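Local atomic coordinates of Methylcobalamin\: coenzyme M methyltransferase (Methanosarcina mazei, PDB entry 4AY7), a protein that transfers the methyl group of a methylated corrinoid to coenzyme M, a zinc-dependent step of methanogenesis carried out on a TIM-barrel scaffold. Residues V133-A136 against I137-R141; I193-A196 against N197-E201; P300-V303 against D304-K307. All coordinates share one frame; numbering follows the deposited sequence.

Contacts 1 and 2 are runs of two to three turns in two outer helices, 130-144 and 178-202, that pack on one another: Val133, Leu134 and Ile137 of contact 1 meet Tyr195, Ala198 and Met199 of contact 2, with centres 13 Å apart. Both are partly buried, their inner side chains turned to parallel strands and neighbouring helices. Contact 1 is aliphatic, with one loose charge pair at its surface; contact 2 adds a methionine on a tyrosine ring and an asparagine hydrogen-bonded to the end and following loop of helix 221-238. Contact 3 lies across the chain's centre from contact 2, about 36 Å between centres, and is a more peripheral helix start shaped by proline and glycine.

Contact 1 of 3, residues V133-A136 against I137-R141; sequences VLEA and IKIIR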
# COMPACT_ATOMS: atom_id res chain seq x y z
N VAL A 133 3.22 -3.40 -14.69
CA VAL A 133 3.50 -2.45 -13.65
C VAL A 133 4.82 -1.72 -13.88
O VAL A 133 4.86 -0.50 -13.80
CB VAL A 133 3.54 -3.12 -12.27
CG1 VAL A 133 3.95 -2.08 -11.20
CG2 VAL A 133 2.13 -3.66 -11.95
N LEU A 134 5.87 -2.44 -14.28
CA LEU A 134 7.15 -1.78 -14.51
C LEU A 134 7.07 -0.82 -15.67
O LEU A 134 7.59 0.28 -15.63
CB LEU A 134 8.27 -2.81 -14.71
CG LEU A 134 8.44 -3.79 -13.53
CD1 LEU A 134 9.64 -4.70 -13.80
CD2 LEU A 134 8.63 -3.07 -12.15
N GLU A 135 6.41 -1.20 -16.72
CA GLU A 135 6.24 -0.32 -17.82
C GLU A 135 5.36 0.91 -17.49
O GLU A 135 5.63 1.99 -17.98
CB GLU A 135 5.70 -1.10 -19.01
CG GLU A 135 5.31 -0.23 -20.17
CD GLU A 135 6.51 0.28 -20.99
OE1 GLU A 135 7.72 0.04 -20.61
OE2 GLU A 135 6.23 0.85 -22.07
N ALA A 136 4.34 0.74 -16.67
CA ALA A 136 3.46 1.87 -16.30
C ALA A 136 4.21 2.90 -15.45
O ALA A 136 4.05 4.09 -15.64
CB ALA A 136 2.17 1.40 -15.61
N ILE A 137 5.11 2.41 -14.60
CA ILE A 137 5.96 3.30 -13.79
C ILE A 137 6.81 4.15 -14.70
O ILE A 137 6.89 5.35 -14.50
CB ILE A 137 6.87 2.51 -12.83
CG1 ILE A 137 5.98 1.84 -11.77
CG2 ILE A 137 7.93 3.47 -12.25
CD1 ILE A 137 6.72 0.73 -10.96
N LYS A 138 7.40 3.54 -15.71
CA LYS A 138 8.23 4.33 -16.67
C LYS A 138 7.41 5.32 -17.46
O LYS A 138 7.85 6.45 -17.70
CB LYS A 138 8.92 3.39 -17.64
CG LYS A 138 9.90 2.49 -16.91
CD LYS A 138 10.42 1.40 -17.84
CE LYS A 138 10.55 0.04 -17.11
NZ LYS A 138 10.17 -0.99 -18.11
N ILE A 139 6.21 4.93 -17.83
CA ILE A 139 5.31 5.88 -18.53
C ILE A 139 4.94 7.06 -17.62
O ILE A 139 4.92 8.21 -18.07
CB ILE A 139 4.03 5.22 -18.95
CG1 ILE A 139 4.33 4.13 -20.00
CG2 ILE A 139 3.04 6.22 -19.55
CD1 ILE A 139 3.08 3.34 -20.36
N ILE A 140 4.59 6.77 -16.37
CA ILE A 140 4.30 7.83 -15.35
C ILE A 140 5.50 8.79 -15.16
O ILE A 140 5.37 9.98 -15.36
CB ILE A 140 3.89 7.22 -14.00
CG1 ILE A 140 2.54 6.53 -14.19
CG2 ILE A 140 3.93 8.28 -12.86
CD1 ILE A 140 2.17 5.59 -13.03
N ARG A 141 6.68 8.23 -14.92
CA ARG A 141 7.90 9.01 -14.80
C ARG A 141 8.13 9.92 -15.99
O ARG A 141 8.45 11.09 -15.84
CB ARG A 141 9.14 8.15 -14.60
CG ARG A 141 10.41 8.98 -14.49
CD ARG A 141 10.43 9.94 -13.27
NE ARG A 141 10.41 9.22 -12.00
CZ ARG A 141 9.85 9.67 -10.85
NH1 ARG A 141 9.18 10.83 -10.81
NH2 ARG A 141 9.92 8.94 -9.73
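Val133 and Ile137, one helical turn apart, meet through their branch ends: CG1 of Val133 lies 4.0 Å from CD1 of Ile137. The valine brings this methyl forward by setting CG1 anti to its own backbone N (chi1 176°), while Ile137 keeps CG1 beside its backbone N, which lays the chain along the Val133 carbonyl, with CG1 of Ile137 3.3 Å from O of Val133. The same CD1 also faces CD2 of Leu134, more distantly at 4.4 Å. Ile139 and Ile140 likewise each place CG1 against the carbonyl oxygen four residues back. These contacts belong to helix 130-144, one of the helices wrapped round the TIM barrel, and successive i to i+4 bonds run through it; that from Ile140 N to Ala136 O is 2.8 Å long and nearly straight at 170°. On the inward face Ala136, Ile137 and Ile140 reach strand 78-80, and Val133, Leu134 and Ile137 press on Met199 of helix 178-202. Ile139 turns instead to Glu60 and Ala63 of helix 59-71. The outer face is polar and less closely packed. There the side chains of Glu135 and Lys138 cross at about a right angle. Their ends form a long salt bridge, OE1 of Glu135 to NZ of Lys138 at 3.6 Å, while the lysine's CE rests 3.3 Å from O of Leu134.

Contact 2 of 3, residues I193-A196 against N197-E201; sequences IIYA and NAMVE
Within helix 178-202, a long outer helix of the TIM barrel, a Met-aromatic contact joins Tyr195 to Met199 one turn further on. The methyl CE of Met199 sits over a face of the Tyr195 ring, 4.1 Å from its centroid and 18° off the normal, a CH-pi contact displaced toward the rim. SD of Met199 approaches more obliquely, 4.4 Å from the same centroid, and CG of Met199 touches CE1 of Tyr195 at 3.9 Å. A bend at chi3 (-79°) folds the methionine's methyl back over the ring. The pair packs between this helix, helix 130-144 and strand 150-155: Val133 of the former touches both residues, as does Met154 of the strand. A leucine in place of Tyr195 would probably leave the Met199 methyl without its aromatic face and open a gap beside Val133 and Met154. On another side of the helix Ile193 and Asn197 lie side by side, CG2 of Ile193 3.6 Å from ND2 of Asn197. The amide has polar partners beyond the helix, OD1 receiving the backbone N-H of Asn240 and ND2 donating to O of Ser238, which ties this turn to the end of helix 221-238 and the loop after it. Along the backbone, Asn197 N donates to Ile193 O in a nearly straight bond (2.9 Å, 175°), and Val200 N donates to Ala196 O at 3.0 Å.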
# COMPACT_ATOMS: atom_id res chain seq x y z
N ILE A 193 10.92 -8.90 -2.12
CA ILE A 193 12.05 -7.98 -2.18
C ILE A 193 12.45 -7.81 -3.64
O ILE A 193 12.72 -6.68 -4.13
CB ILE A 193 13.21 -8.56 -1.36
CG1 ILE A 193 12.85 -8.46 0.09
CG2 ILE A 193 14.52 -7.91 -1.74
CD1 ILE A 193 13.76 -9.27 0.97
N ILE A 194 12.47 -8.93 -4.36
CA ILE A 194 12.83 -8.90 -5.80
C ILE A 194 11.90 -7.94 -6.58
O ILE A 194 12.36 -7.14 -7.39
CB ILE A 194 12.83 -10.29 -6.44
CG1 ILE A 194 13.99 -11.16 -5.89
CG2 ILE A 194 12.89 -10.17 -7.99
CD1 ILE A 194 13.87 -12.67 -6.08
N TYR A 195 10.61 -8.10 -6.38
CA TYR A 195 9.61 -7.26 -7.11
C TYR A 195 9.70 -5.81 -6.68
O TYR A 195 9.74 -4.89 -7.50
CB TYR A 195 8.23 -7.80 -6.82
CG TYR A 195 7.06 -7.01 -7.44
CD1 TYR A 195 7.16 -6.44 -8.70
CD2 TYR A 195 5.88 -6.86 -6.75
CE1 TYR A 195 6.10 -5.73 -9.27
CE2 TYR A 195 4.76 -6.21 -7.32
CZ TYR A 195 4.90 -5.62 -8.58
OH TYR A 195 3.87 -4.93 -9.14
N ALA A 196 9.77 -5.59 -5.37
CA ALA A 196 9.91 -4.22 -4.83
C ALA A 196 11.13 -3.48 -5.44
O ALA A 196 10.99 -2.38 -5.94
CB ALA A 196 10.01 -4.26 -3.29
N ASN A 197 12.31 -4.09 -5.42
CA ASN A 197 13.45 -3.51 -6.05
C ASN A 197 13.35 -3.26 -7.50
O ASN A 197 13.94 -2.28 -8.01
CB ASN A 197 14.75 -4.26 -5.66
CG ASN A 197 15.19 -4.00 -4.21
OD1 ASN A 197 15.03 -2.93 -3.72
ND2 ASN A 197 15.76 -5.01 -3.53
N ALA A 198 12.63 -4.14 -8.22
CA ALA A 198 12.33 -3.87 -9.60
C ALA A 198 11.50 -2.63 -9.78
O ALA A 198 11.74 -1.89 -10.75
CB ALA A 198 11.61 -5.05 -10.29
N MET A 199 10.47 -2.45 -8.98
CA MET A 199 9.70 -1.19 -9.07
C MET A 199 10.58 0.03 -8.78
O MET A 199 10.49 1.02 -9.49
CB MET A 199 8.49 -1.18 -8.13
CG MET A 199 7.40 -2.12 -8.52
SD MET A 199 5.77 -1.88 -7.74
CE MET A 199 6.04 -2.65 -6.16
N VAL A 200 11.49 -0.08 -7.81
CA VAL A 200 12.43 0.99 -7.56
C VAL A 200 13.27 1.25 -8.80
O VAL A 200 13.42 2.41 -9.19
CB VAL A 200 13.32 0.70 -6.30
CG1 VAL A 200 14.46 1.73 -6.17
CG2 VAL A 200 12.46 0.67 -5.02
N GLU A 201 13.83 0.19 -9.40
CA GLU A 201 14.68 0.35 -10.62
C GLU A 201 13.87 0.97 -11.74
O GLU A 201 14.42 1.69 -12.54
CB GLU A 201 15.36 -0.97 -11.06
CG GLU A 201 16.55 -1.41 -10.17
CD GLU A 201 16.76 -2.97 -9.91
OE1 GLU A 201 16.19 -3.85 -10.62
OE2 GLU A 201 17.53 -3.33 -8.95

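Contact 3 of 3, residues P300-V303 against D304-K307; sequences PGPV and DKIK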
# COMPACT_ATOMS: atom_id res chain seq x y z
N PRO A 300 -18.53 8.50 1.53
CA PRO A 300 -19.82 9.19 1.59
C PRO A 300 -19.75 10.68 1.64
O PRO A 300 -20.73 11.34 1.36
CB PRO A 300 -20.50 8.59 2.84
CG PRO A 300 -19.44 8.03 3.67
CD PRO A 300 -18.28 7.69 2.74
N GLY A 301 -18.59 11.24 1.98
CA GLY A 301 -18.53 12.62 2.37
C GLY A 301 -19.46 12.87 3.58
O GLY A 301 -19.69 11.94 4.38
N PRO A 302 -19.95 14.10 3.74
CA PRO A 302 -19.73 15.21 2.79
C PRO A 302 -18.36 15.87 2.89
O PRO A 302 -17.48 15.44 3.72
CB PRO A 302 -20.79 16.22 3.21
CG PRO A 302 -20.88 15.99 4.65
CD PRO A 302 -20.82 14.52 4.84
N VAL A 303 -18.14 16.83 2.00
CA VAL A 303 -16.81 17.46 1.88
C VAL A 303 -16.37 18.03 3.26
O VAL A 303 -15.22 17.93 3.69
CB VAL A 303 -16.83 18.53 0.74
CG1 VAL A 303 -15.71 19.55 0.97
CG2 VAL A 303 -16.64 17.84 -0.64
N ASP A 304 -17.29 18.65 3.97
CA ASP A 304 -16.92 19.30 5.22
C ASP A 304 -16.57 18.35 6.32
O ASP A 304 -15.80 18.74 7.22
CB ASP A 304 -18.01 20.26 5.70
CG ASP A 304 -18.12 21.50 4.83
OD1 ASP A 304 -17.16 21.74 4.05
OD2 ASP A 304 -19.14 22.22 4.91
N LYS A 305 -17.10 17.11 6.25
CA LYS A 305 -16.72 16.08 7.20
C LYS A 305 -15.32 15.55 6.92
O LYS A 305 -14.50 15.30 7.84
CB LYS A 305 -17.76 15.03 7.22
CG LYS A 305 -17.61 13.91 8.24
CD LYS A 305 -18.33 12.66 7.71
CE LYS A 305 -18.08 11.38 8.57
NZ LYS A 305 -19.37 10.99 9.19
N ILE A 306 -14.97 15.41 5.64
CA ILE A 306 -13.62 15.03 5.20
C ILE A 306 -12.64 16.11 5.69
O ILE A 306 -11.61 15.76 6.28
CB ILE A 306 -13.55 14.82 3.70
CG1 ILE A 306 -14.47 13.66 3.31
CG2 ILE A 306 -12.11 14.67 3.16
CD1 ILE A 306 -14.81 13.61 1.78
N LYS A 307 -12.96 17.38 5.49
CA LYS A 307 -12.02 18.47 5.89
C LYS A 307 -11.84 18.52 7.40
O LYS A 307 -10.72 18.63 7.87
CB LYS A 307 -12.37 19.84 5.33
CG LYS A 307 -12.37 19.89 3.80
CD LYS A 307 -12.16 21.29 3.23
CE LYS A 307 -13.32 22.19 3.45
NZ LYS A 307 -13.19 23.60 2.87
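Ile306 folds back over the turn that precedes its helix, its CD1 3.9 Å from CA of Gly301 and its CG1 3.5 Å from O of Pro302. Chi1 of -62° places CG1 beside the isoleucine's own backbone N, aiming the longer branch back toward the helix start. This is the tightly packed part of the contact: Ile306 is buried, with Thr297 and Leu298 of helix 294-298 and Asn335 and Ala338 of helix 333-346 also against it. Val303 adds to this side by packing on the same Asn335 and Ala338. The turn itself joins helix 294-298 to helix 303-315, in the outer part of the TIM-barrel fold. Gly301 has a positive phi of 58° and is followed by a cis peptide bond to Pro302, which occupies the N-cap position. Having no side-chain hydrogen-bonding group, this proline caps no amide through its side chain, but its carbonyl begins the helical bonding: O of Pro302 accepts from N of Ile306 at 3.2 Å, and from N of Lys305 in a weak, strongly bent bond. Lys307 N then donates to Val303 O at 2.9 Å. Toward solvent the packing is thinner, with Pro302 and Asp304 exposed and the two lysines partly so. The Pro302 ring touches Lys305, CD to CB 3.9 Å, and the lysine, with CG anti to its backbone N (chi1 -174°), runs past the turn so that its CD comes 3.7 Å from O of Gly301 before the chain leads away. Asp304 brings its OD1 no nearer than 4.0 Å to CG1 of Val303. Lys307 has its CE 4.3 Å from CG1 of Val303, and its NZ forms a salt bridge with Glu345 of helix 333-346.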